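Local coordinates for benzoylformate decarboxylase (Mycobacterium smegmatis, PDB 4Q9D), which belongs to the thiamine pyrophosphate enzyme family and carries a magnesium ion in a four-chain assembly, at residues G208-R213 with Q297-P302; G286-E291 with V307-D312. All coordinates share one frame; numbering follows the deposited sequence.

Interaction 1. Residues G208-R213 with Q297-P302; sequences GPEVDR and QITADP
Glu210, in the first turn of helix 209-213, faces Thr299, the last residue of strand 294-299, and their CA atoms, 7.6 Å apart, are the nearest such pair across the two segments. The gap is too wide for main chain to meet main chain, and one long side chain bridges it. Glu210 has CG anti to its carbonyl carbon (chi1 -67°) and runs extended beyond that, which carries its carboxylate across to the end of the strand. There each oxygen takes one bond. Thr299 OG1 donates to Glu210 OE1 at 2.5 Å, arriving on the syn side and 16° out of the carboxylate plane. Ala300 N donates to the syn lone pair of Glu210 OE2 at 2.8 Å, and this fairly straight bond (159° at the hydrogen) brings Ala300 CB against the same oxygen, 3.3 Å from OE2. Held at both oxygens, the carboxylate has its rotation fixed. The Thr299 hydroxyl works in two directions, because OG1 also accepts from Asp301 N at 3.0 Å, closing an ST turn as the chain leaves the strand. Asp301 then serves as N-cap of helix 302-307, its OD1 taking the backbone N of His303. The contact thus ties two C-terminal strand ends of the parallel central-domain sheet: strand 203-207 leads into helix 209-213, and in the sheet strand 269-273 lies between strands 203-207 and 294-299. Val318 of helix 318-328 packs on Glu210, and Arg304 and Ser305 of helix 302-307 touch Thr299.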
loop_
_atom_site.group_PDB
_atom_site.type_symbol
_atom_site.label_atom_id
_atom_site.label_comp_id
_atom_site.label_asym_id
_atom_site.label_seq_id
_atom_site.Cartn_x
_atom_site.Cartn_y
_atom_site.Cartn_z
ATOM N N GLY B 208 0.163 5.128 32.501
ATOM C CA GLY B 208 -0.806 4.779 31.477
ATOM C C GLY B 208 -0.965 3.278 31.289
ATOM O O GLY B 208 -0.368 2.473 32.016
ATOM N N PRO B 209 -1.786 2.895 30.306
ATOM C CA PRO B 209 -2.161 1.491 30.080
ATOM C C PRO B 209 -0.987 0.512 29.872
ATOM O O PRO B 209 -1.187 -0.673 30.141
ATOM C CB PRO B 209 -2.993 1.553 28.799
ATOM C CG PRO B 209 -3.598 2.971 28.803
ATOM C CD PRO B 209 -2.513 3.836 29.424
ATOM N N GLU B 210 0.181 0.958 29.392
ATOM C CA GLU B 210 1.277 0.007 29.163
ATOM C C GLU B 210 1.706 -0.621 30.465
ATOM O O GLU B 210 2.271 -1.720 30.481
ATOM C CB GLU B 210 2.493 0.667 28.521
ATOM C CG GLU B 210 2.282 1.154 27.102
ATOM C CD GLU B 210 3.590 1.665 26.511
ATOM O OE1 GLU B 210 3.690 2.871 26.252
ATOM O OE2 GLU B 210 4.526 0.865 26.342
ATOM N N VAL B 211 1.467 0.085 31.565
ATOM C CA VAL B 211 1.952 -0.388 32.870
ATOM C C VAL B 211 1.200 -1.635 33.286
ATOM O O VAL B 211 1.807 -2.650 33.623
ATOM C CB VAL B 211 1.909 0.750 33.938
ATOM C CG1 VAL B 211 2.274 0.237 35.315
ATOM C CG2 VAL B 211 2.868 1.855 33.525
ATOM N N ASP B 212 -0.124 -1.579 33.221
ATOM C CA ASP B 212 -0.928 -2.756 33.529
ATOM C C ASP B 212 -0.628 -3.904 32.532
ATOM O O ASP B 212 -0.509 -5.055 32.931
ATOM C CB ASP B 212 -2.433 -2.420 33.524
ATOM C CG ASP B 212 -3.264 -3.457 34.263
ATOM O OD1 ASP B 212 -2.812 -3.900 35.342
ATOM O OD2 ASP B 212 -4.347 -3.851 33.768
ATOM N N ARG B 213 -0.468 -3.592 31.246
ATOM C CA ARG B 213 -0.189 -4.643 30.258
ATOM C C ARG B 213 1.175 -5.288 30.473
ATOM O O ARG B 213 1.354 -6.447 30.147
ATOM C CB ARG B 213 -0.337 -4.130 28.822
ATOM C CG ARG B 213 -1.751 -3.711 28.492
ATOM C CD ARG B 213 -1.992 -3.548 26.978
ATOM N NE ARG B 213 -3.433 -3.448 26.702
ATOM C CZ ARG B 213 -4.043 -2.329 26.304
ATOM N NH1 ARG B 213 -3.354 -1.206 26.115
ATOM N NH2 ARG B 213 -5.351 -2.331 26.083
ATOM N N GLN B 297 9.204 11.078 28.766
ATOM C CA GLN B 297 8.280 10.029 28.318
ATOM C C GLN B 297 9.014 8.697 28.251
ATOM O O GLN B 297 10.121 8.621 27.732
ATOM C CB GLN B 297 7.693 10.378 26.954
ATOM C CG GLN B 297 6.728 9.320 26.378
ATOM C CD GLN B 297 6.314 9.629 24.931
ATOM O OE1 GLN B 297 6.918 10.473 24.265
ATOM N NE2 GLN B 297 5.284 8.945 24.450
ATOM N N ILE B 298 8.393 7.648 28.786
ATOM C CA ILE B 298 8.980 6.314 28.740
ATOM C C ILE B 298 7.905 5.401 28.176
ATOM O O ILE B 298 6.816 5.353 28.710
ATOM C CB ILE B 298 9.409 5.812 30.150
ATOM C CG1 ILE B 298 10.549 6.679 30.720
ATOM C CG2 ILE B 298 9.769 4.360 30.110
ATOM C CD1 ILE B 298 10.923 6.311 32.142
ATOM N N THR B 299 8.209 4.692 27.093
ATOM C CA THR B 299 7.212 3.840 26.450
ATOM C C THR B 299 7.897 2.683 25.764
ATOM O O THR B 299 9.075 2.784 25.366
ATOM C CB THR B 299 6.389 4.621 25.390
ATOM O OG1 THR B 299 5.509 3.725 24.708
ATOM C CG2 THR B 299 7.296 5.285 24.346
ATOM N N ALA B 300 7.173 1.583 25.608
ATOM C CA ALA B 300 7.734 0.425 24.895
ATOM C C ALA B 300 7.445 0.559 23.402
ATOM O O ALA B 300 7.914 -0.245 22.595
ATOM C CB ALA B 300 7.161 -0.881 25.436
ATOM N N ASP B 301 6.681 1.588 23.027
ATOM C CA ASP B 301 6.285 1.746 21.628
ATOM C C ASP B 301 6.918 2.961 20.953
ATOM O O ASP B 301 6.446 4.079 21.108
ATOM C CB ASP B 301 4.755 1.793 21.520
ATOM C CG ASP B 301 4.259 1.877 20.066
ATOM O OD1 ASP B 301 5.093 1.943 19.126
ATOM O OD2 ASP B 301 3.018 1.890 19.866
ATOM N N PRO B 302 7.967 2.727 20.148
ATOM C CA PRO B 302 8.693 3.817 19.489
ATOM C C PRO B 302 7.785 4.746 18.679
ATOM O O PRO B 302 8.160 5.894 18.440
ATOM C CB PRO B 302 9.694 3.086 18.562
ATOM C CG PRO B 302 9.714 1.658 19.059
ATOM C CD PRO B 302 8.392 1.393 19.673
#

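Interaction 2. Residues G286-E291 with V307-D312; sequences GEYLPE and VAPVGD
Pro309 lies over one face of the Tyr288 ring. Pro309 CB sits 3.6 Å from the centroid of the Tyr288 ring and only 16° off the normal, a CH-pi contact, although the atom is displaced toward the rim and comes nearest to Tyr288 CD2, at 3.5 Å. Pro309 CG shares the same face farther along, 3.6 Å from Tyr288 CG, so an edge of the pyrrolidine ring spans the aromatic surface, the two side chains crossing at about a right angle. Next to this pair, Val310 divides its two methyls between neighbours: CG1 meets Tyr288 CB at 3.8 Å, and CG2 meets Leu289 CG at 3.7 Å. The valine chi1 of -67° sets CG1 beside its backbone N and sends CG2 to the leucine. Leu289 CD1 also leans on this methyl, 4.0 Å from Val310 CG2. Everything that crosses here is apolar, two consecutive residues of each loop interleaving with their side chains.

Beyond this shell, Val277 lies against Pro309, and Tyr280 together with Ile257 of helix 257-264 packs on Tyr288. Leu295 of strand 294-299 touches Leu289. Val109 of the third subunit packs on both Tyr288 and Pro309, which places the tyrosine-proline pair at a subunit interface. Loop 286-291 is held to helix 257-264 by a hydrogen bond from Glu287 N to Glu261 OE1, with Pro290 resting on Glu261 and Val264. Residues 286-291 are part of the long connection between strands 269-273 and 294-299, whereas 307-312 joins helix 302-307 to strand 312-315, the outermost strand of the sheet within this chain; the contact therefore joins two connections of the central domain's parallel sheet.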
loop_
_atom_site.group_PDB
_atom_site.type_symbol
_atom_site.label_atom_id
_atom_site.label_comp_id
_atom_site.label_asym_id
_atom_site.label_seq_id
_atom_site.Cartn_x
_atom_site.Cartn_y
_atom_site.Cartn_z
ATOM N N GLY B 286 -4.496 25.160 22.810
ATOM C CA GLY B 286 -3.608 25.546 23.897
ATOM C C GLY B 286 -2.166 25.234 23.515
ATOM O O GLY B 286 -1.861 25.026 22.341
ATOM N N GLU B 287 -1.290 25.184 24.512
ATOM C CA GLU B 287 0.090 24.779 24.327
ATOM C C GLU B 287 0.149 23.327 24.768
ATOM O O GLU B 287 -0.399 22.991 25.813
ATOM C CB GLU B 287 1.016 25.611 25.226
ATOM C CG GLU B 287 0.941 27.122 24.981
ATOM C CD GLU B 287 1.214 27.468 23.540
ATOM O OE1 GLU B 287 2.218 26.961 22.988
ATOM O OE2 GLU B 287 0.405 28.221 22.948
ATOM N N TYR B 288 0.811 22.476 23.988
ATOM C CA TYR B 288 1.035 21.095 24.398
ATOM C C TYR B 288 1.606 21.057 25.805
ATOM O O TYR B 288 1.139 20.289 26.657
ATOM C CB TYR B 288 1.965 20.385 23.406
ATOM C CG TYR B 288 1.298 20.149 22.075
ATOM C CD1 TYR B 288 0.146 19.365 21.999
ATOM C CD2 TYR B 288 1.798 20.708 20.898
ATOM C CE1 TYR B 288 -0.503 19.141 20.795
ATOM C CE2 TYR B 288 1.142 20.478 19.659
ATOM C CZ TYR B 288 0.005 19.686 19.628
ATOM O OH TYR B 288 -0.685 19.468 18.452
ATOM N N LEU B 289 2.613 21.898 26.046
ATOM C CA LEU B 289 3.251 22.006 27.357
ATOM C C LEU B 289 3.455 23.461 27.648
ATOM O O LEU B 289 4.102 24.155 26.872
ATOM C CB LEU B 289 4.649 21.418 27.333
ATOM C CG LEU B 289 5.037 20.075 27.905
ATOM C CD1 LEU B 289 6.576 20.020 28.006
ATOM C CD2 LEU B 289 4.360 19.784 29.205
ATOM N N PRO B 290 2.965 23.918 28.791
ATOM C CA PRO B 290 3.215 25.319 29.174
ATOM C C PRO B 290 4.685 25.567 29.552
ATOM O O PRO B 290 5.328 24.706 30.176
ATOM C CB PRO B 290 2.321 25.505 30.402
ATOM C CG PRO B 290 2.204 24.096 30.994
ATOM C CD PRO B 290 2.257 23.149 29.827
ATOM N N GLU B 291 5.204 26.730 29.162
ATOM C CA GLU B 291 6.541 27.172 29.553
ATOM C C GLU B 291 6.771 27.020 31.058
ATOM O O GLU B 291 5.888 27.287 31.866
ATOM C CB GLU B 291 6.763 28.618 29.129
ATOM C CG GLU B 291 8.199 29.094 29.305
ATOM C CD GLU B 291 8.357 30.564 28.978
ATOM O OE1 GLU B 291 7.787 31.404 29.711
ATOM O OE2 GLU B 291 9.045 30.882 27.983
ATOM N N VAL B 307 5.720 10.290 17.791
ATOM C CA VAL B 307 4.672 11.267 17.461
ATOM C C VAL B 307 4.462 12.345 18.543
ATOM O O VAL B 307 3.720 13.278 18.311
ATOM C CB VAL B 307 3.295 10.606 17.141
ATOM C CG1 VAL B 307 3.413 9.624 15.931
ATOM C CG2 VAL B 307 2.711 9.883 18.387
ATOM N N ALA B 308 5.089 12.187 19.712
ATOM C CA ALA B 308 4.895 13.106 20.829
ATOM C C ALA B 308 5.297 14.508 20.388
ATOM O O ALA B 308 6.348 14.675 19.793
ATOM C CB ALA B 308 5.730 12.662 22.036
ATOM N N PRO B 309 4.445 15.525 20.651
ATOM C CA PRO B 309 4.754 16.887 20.193
ATOM C C PRO B 309 5.875 17.545 21.001
ATOM O O PRO B 309 6.500 18.504 20.535
ATOM C CB PRO B 309 3.430 17.650 20.423
ATOM C CG PRO B 309 2.746 16.911 21.519
ATOM C CD PRO B 309 3.141 15.445 21.333
ATOM N N VAL B 310 6.120 17.034 22.205
ATOM C CA VAL B 310 7.066 17.676 23.117
ATOM C C VAL B 310 7.719 16.604 23.961
ATOM O O VAL B 310 7.208 15.483 24.028
ATOM C CB VAL B 310 6.329 18.624 24.112
ATOM C CG1 VAL B 310 5.725 19.799 23.387
ATOM C CG2 VAL B 310 5.261 17.848 24.919
ATOM N N GLY B 311 8.833 16.958 24.609
ATOM C CA GLY B 311 9.439 16.124 25.642
ATOM C C GLY B 311 10.696 15.394 25.213
ATOM O O GLY B 311 11.035 15.313 24.021
ATOM N N ASP B 312 11.380 14.829 26.196
ATOM C CA ASP B 312 12.458 13.886 25.933
ATOM C C ASP B 312 11.955 12.499 26.280
ATOM O O ASP B 312 11.369 12.290 27.351
ATOM C CB ASP B 312 13.706 14.250 26.759
ATOM C CG ASP B 312 14.252 15.603 26.384
ATOM O OD1 ASP B 312 14.731 15.773 25.237
ATOM O OD2 ASP B 312 14.190 16.510 27.222
#

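How the interactions relate
Both contacts belong to the central domain, and strand 294-299 connects them: loop 286-291 of interaction 2 leads into it, and its far end supplies Thr299 to interaction 1. Their centres lie 18 Å apart, yet their segments touch, with a probable hydrogen bond between Gln297 N and Asp312 O at 2.9 Å, and Gln297 OE1 packed 3.3 Å from Ala308 CB. Along the chain the four segments alternate, 208-213, 286-291, 297-302, 307-312. Interaction 1 relies on hydrogen bonds and interaction 2 on apolar packing. Neither includes a ligand of the magnesium ion, which is held by Asp434, Asn461 and Glu463 in the C-terminal part of the chain.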